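Local structure of 2-hydroxyisobutyryl-CoA synthetase (Aquincola tertiaricarbonis, 6HDY) at residues P93-T98 with I338-G343. The protein belongs to the acyl-CoA synthetases of the AMP-binding (ANL) superfamily, with a large N-terminal part and a smaller C-terminal domain. Numbering follows the deposited sequence.
Sequences PVVKKT and IRLLSG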
ATOM      1  N   PRO A  93     -16.109  31.475   8.908  1.00 46.60           N
ATOM      2  CA  PRO A  93     -15.013  31.674   7.940  1.00 45.23           C
ATOM      3  C   PRO A  93     -14.545  30.348   7.342  1.00 45.80           C
ATOM      4  O   PRO A  93     -14.518  29.328   8.048  1.00 44.86           O
ATOM      5  CB  PRO A  93     -13.912  32.317   8.790  1.00 48.42           C
ATOM      6  CG  PRO A  93     -14.151  31.789  10.165  1.00 53.77           C
ATOM      7  CD  PRO A  93     -15.645  31.696  10.299  1.00 49.38           C
ATOM      8  N   VAL A  94     -14.194  30.352   6.050  1.00 40.69           N
ATOM      9  CA  VAL A  94     -13.681  29.145   5.406  1.00 38.70           C
ATOM     10  C   VAL A  94     -12.266  28.816   5.899  1.00 43.21           C
ATOM     11  O   VAL A  94     -11.475  29.712   6.203  1.00 43.66           O
ATOM     12  CB  VAL A  94     -13.726  29.167   3.854  1.00 41.56           C
ATOM     13  CG1 VAL A  94     -15.151  29.200   3.342  1.00 41.09           C
ATOM     14  CG2 VAL A  94     -12.892  30.314   3.268  1.00 42.52           C
ATOM     15  N   VAL A  95     -11.950  27.529   5.944  1.00 39.54           N
ATOM     16  CA  VAL A  95     -10.615  27.054   6.286  1.00 39.08           C
ATOM     17  C   VAL A  95      -9.862  26.914   4.965  1.00 42.06           C
ATOM     18  O   VAL A  95     -10.418  26.400   4.006  1.00 40.09           O
ATOM     19  CB  VAL A  95     -10.662  25.702   7.032  1.00 40.72           C
ATOM     20  CG1 VAL A  95      -9.242  25.154   7.262  1.00 39.53           C
ATOM     21  CG2 VAL A  95     -11.435  25.831   8.347  1.00 41.62           C
ATOM     22  N   LYS A  96      -8.625  27.395   4.918  1.00 41.87           N
ATOM     23  CA  LYS A  96      -7.728  27.258   3.770  1.00 41.19           C
ATOM     24  C   LYS A  96      -6.674  26.182   4.105  1.00 42.86           C
ATOM     25  O   LYS A  96      -6.363  25.971   5.279  1.00 41.49           O
ATOM     26  CB  LYS A  96      -7.046  28.600   3.458  1.00 45.87           C
ATOM     27  CG  LYS A  96      -7.970  29.649   2.838  1.00 62.88           C
ATOM     28  CD  LYS A  96      -7.286  31.008   2.755  1.00 76.04           C
ATOM     29  CE  LYS A  96      -8.089  32.038   1.995  1.00 94.02           C
ATOM     30  NZ  LYS A  96      -7.466  33.392   2.067  1.00107.57           N
ATOM     31  N   LYS A  97      -6.119  25.509   3.081  1.00 41.15           N
ATOM     32  CA  LYS A  97      -5.055  24.505   3.265  1.00 40.75           C
ATOM     33  C   LYS A  97      -3.800  25.146   3.924  1.00 46.01           C
ATOM     34  O   LYS A  97      -3.154  24.518   4.767  1.00 45.83           O
ATOM     35  CB  LYS A  97      -4.711  23.824   1.936  1.00 42.95           C
ATOM     36  CG  LYS A  97      -5.404  22.472   1.743  1.00 54.08           C
ATOM     37  CD  LYS A  97      -6.506  22.516   0.698  1.00 56.91           C
ATOM     38  CE  LYS A  97      -6.007  22.265  -0.697  1.00 52.24           C
ATOM     39  NZ  LYS A  97      -6.664  23.180  -1.675  1.00 59.76           N
ATOM     40  N   THR A  98      -3.531  26.430   3.617  1.00 43.84           N
ATOM     41  CA  THR A  98      -2.440  27.194   4.227  1.00 46.11           C
ATOM     42  C   THR A  98      -2.669  27.347   5.753  1.00 49.92           C
ATOM     43  O   THR A  98      -1.685  27.380   6.500  1.00 51.53           O
ATOM     44  CB  THR A  98      -2.284  28.575   3.561  1.00 61.40           C
ATOM     45  OG1 THR A  98      -3.461  29.344   3.793  1.00 67.20           O
ATOM     46  CG2 THR A  98      -2.025  28.487   2.063  1.00 61.07           C
ATOM     47  N   ILE A 338     -14.328  22.016   8.925  1.00 33.51           N
ATOM     48  CA  ILE A 338     -15.545  22.826   8.943  1.00 34.52           C
ATOM     49  C   ILE A 338     -15.379  23.976   7.970  1.00 38.49           C
ATOM     50  O   ILE A 338     -14.657  24.939   8.235  1.00 39.02           O
ATOM     51  CB  ILE A 338     -15.996  23.277  10.369  1.00 38.45           C
ATOM     52  CG1 ILE A 338     -16.044  22.078  11.345  1.00 38.93           C
ATOM     53  CG2 ILE A 338     -17.356  23.985  10.303  1.00 37.85           C
ATOM     54  CD1 ILE A 338     -16.096  22.445  12.767  1.00 42.51           C
ATOM     55  N   ARG A 339     -16.064  23.858   6.843  1.00 35.62           N
ATOM     56  CA  ARG A 339     -16.046  24.819   5.753  1.00 35.43           C
ATOM     57  C   ARG A 339     -14.647  24.932   5.156  1.00 38.68           C
ATOM     58  O   ARG A 339     -14.096  26.020   5.044  1.00 39.83           O
ATOM     59  CB  ARG A 339     -16.681  26.180   6.157  1.00 38.96           C
ATOM     60  CG  ARG A 339     -18.180  26.101   6.046  1.00 53.80           C
ATOM     61  CD  ARG A 339     -18.958  27.339   6.429  1.00 63.70           C
ATOM     62  NE  ARG A 339     -18.499  28.575   5.798  1.00 67.10           N
ATOM     63  CZ  ARG A 339     -18.889  29.028   4.611  1.00 67.37           C
ATOM     64  NH1 ARG A 339     -19.711  28.309   3.854  1.00 47.97           N
ATOM     65  NH2 ARG A 339     -18.444  30.189   4.161  1.00 49.87           N
ATOM     66  N   LEU A 340     -14.070  23.791   4.761  1.00 35.08           N
ATOM     67  CA  LEU A 340     -12.775  23.808   4.070  1.00 35.15           C
ATOM     68  C   LEU A 340     -12.993  24.188   2.603  1.00 37.19           C
ATOM     69  O   LEU A 340     -13.829  23.594   1.909  1.00 33.69           O
ATOM     70  CB  LEU A 340     -11.999  22.475   4.184  1.00 33.66           C
ATOM     71  CG  LEU A 340     -10.690  22.295   3.358  1.00 35.90           C
ATOM     72  CD1 LEU A 340      -9.557  23.186   3.890  1.00 35.93           C
ATOM     73  CD2 LEU A 340     -10.244  20.827   3.341  1.00 30.01           C
ATOM     74  N   LEU A 341     -12.244  25.211   2.167  1.00 35.62           N
ATOM     75  CA  LEU A 341     -12.237  25.728   0.810  1.00 35.31           C
ATOM     76  C   LEU A 341     -11.436  24.741  -0.076  1.00 37.56           C
ATOM     77  O   LEU A 341     -10.280  24.459   0.219  1.00 37.37           O
ATOM     78  CB  LEU A 341     -11.614  27.143   0.806  1.00 36.97           C
ATOM     79  CG  LEU A 341     -11.358  27.813  -0.560  1.00 42.13           C
ATOM     80  CD1 LEU A 341     -12.653  27.993  -1.344  1.00 42.04           C
ATOM     81  CD2 LEU A 341     -10.684  29.164  -0.376  1.00 45.29           C
ATOM     82  N   SER A 342     -12.072  24.176  -1.114  1.00 34.31           N
ATOM     83  CA  SER A 342     -11.406  23.208  -1.992  1.00 32.30           C
ATOM     84  C   SER A 342     -10.458  23.874  -2.956  1.00 36.29           C
ATOM     85  O   SER A 342      -9.391  23.330  -3.237  1.00 36.12           O
ATOM     86  CB  SER A 342     -12.423  22.377  -2.764  1.00 32.02           C
ATOM     87  OG  SER A 342     -13.069  23.171  -3.746  1.00 34.64           O
ATOM     88  N   GLY A 343     -10.858  25.042  -3.446  1.00 34.67           N
ATOM     89  CA  GLY A 343     -10.133  25.800  -4.454  1.00 36.47           C
ATOM     90  C   GLY A 343     -10.413  25.249  -5.841  1.00 42.36           C
ATOM     91  O   GLY A 343      -9.700  25.568  -6.793  1.00 43.87           O
TER
HETATM   92  O   HOH W   1     -14.368  27.177   9.772  1.00 39.48           O
HETATM   93  O   HOH W   2      -7.814  26.044   0.574  1.00 53.56           O
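Val95 and Leu340 are joined in a single parallel bridge, made by two backbone hydrogen bonds of Val95. Val95 N gives its hydrogen to Arg339 O at 2.8 Å, and Val95 O receives Leu341 N at 2.9 Å, nearly straight at 176°. The close packing lies around this bridge. Val95 holds CG1 anti to its backbone N (chi1 175°), which brings that methyl to 3.9 Å from Leu340 CD1; the same CD1 comes to 3.3 Å from Val95 O, and Tyr68 of helix 66-74 also touches the valine. Valine and leucine suit this buried place because their branched carbon side chains pack together while the backbone N and O of Val95 are bonded. Arg339 is buried too. NE bonds Val92 O, NH2 bonds Met314 O, and NH1 forms a salt bridge with Glu307 that probably offsets the buried charge; the three partners fix the guanidinium plane, over one face of which Val94 CG1 rests, 3.5 Å from Arg339 NH2.

On either side of the bridge a water spans the wider gap between the backbones, one linking Pro93 O to Ile338 O, the other Lys97 N to Leu341 O. Exposed Lys96, at the N-cap position of helix 97-106, brushes Leu341 CD2 with its CG at 4.2 Å, its long chain keeping the ammonium at the surface. Lys97 instead bends back, its flexible chain carrying NZ across to Ser342 O in a weak bond of 3.1 Å. The Ser342 side chain lies about 5 Å from the bound 8LQ. Where strand 340-347 pairs with strand 322-329, Arg339 and Leu340 both face Tyr327, forming a G1 beta bulge, a classic irregularity of antiparallel sheets.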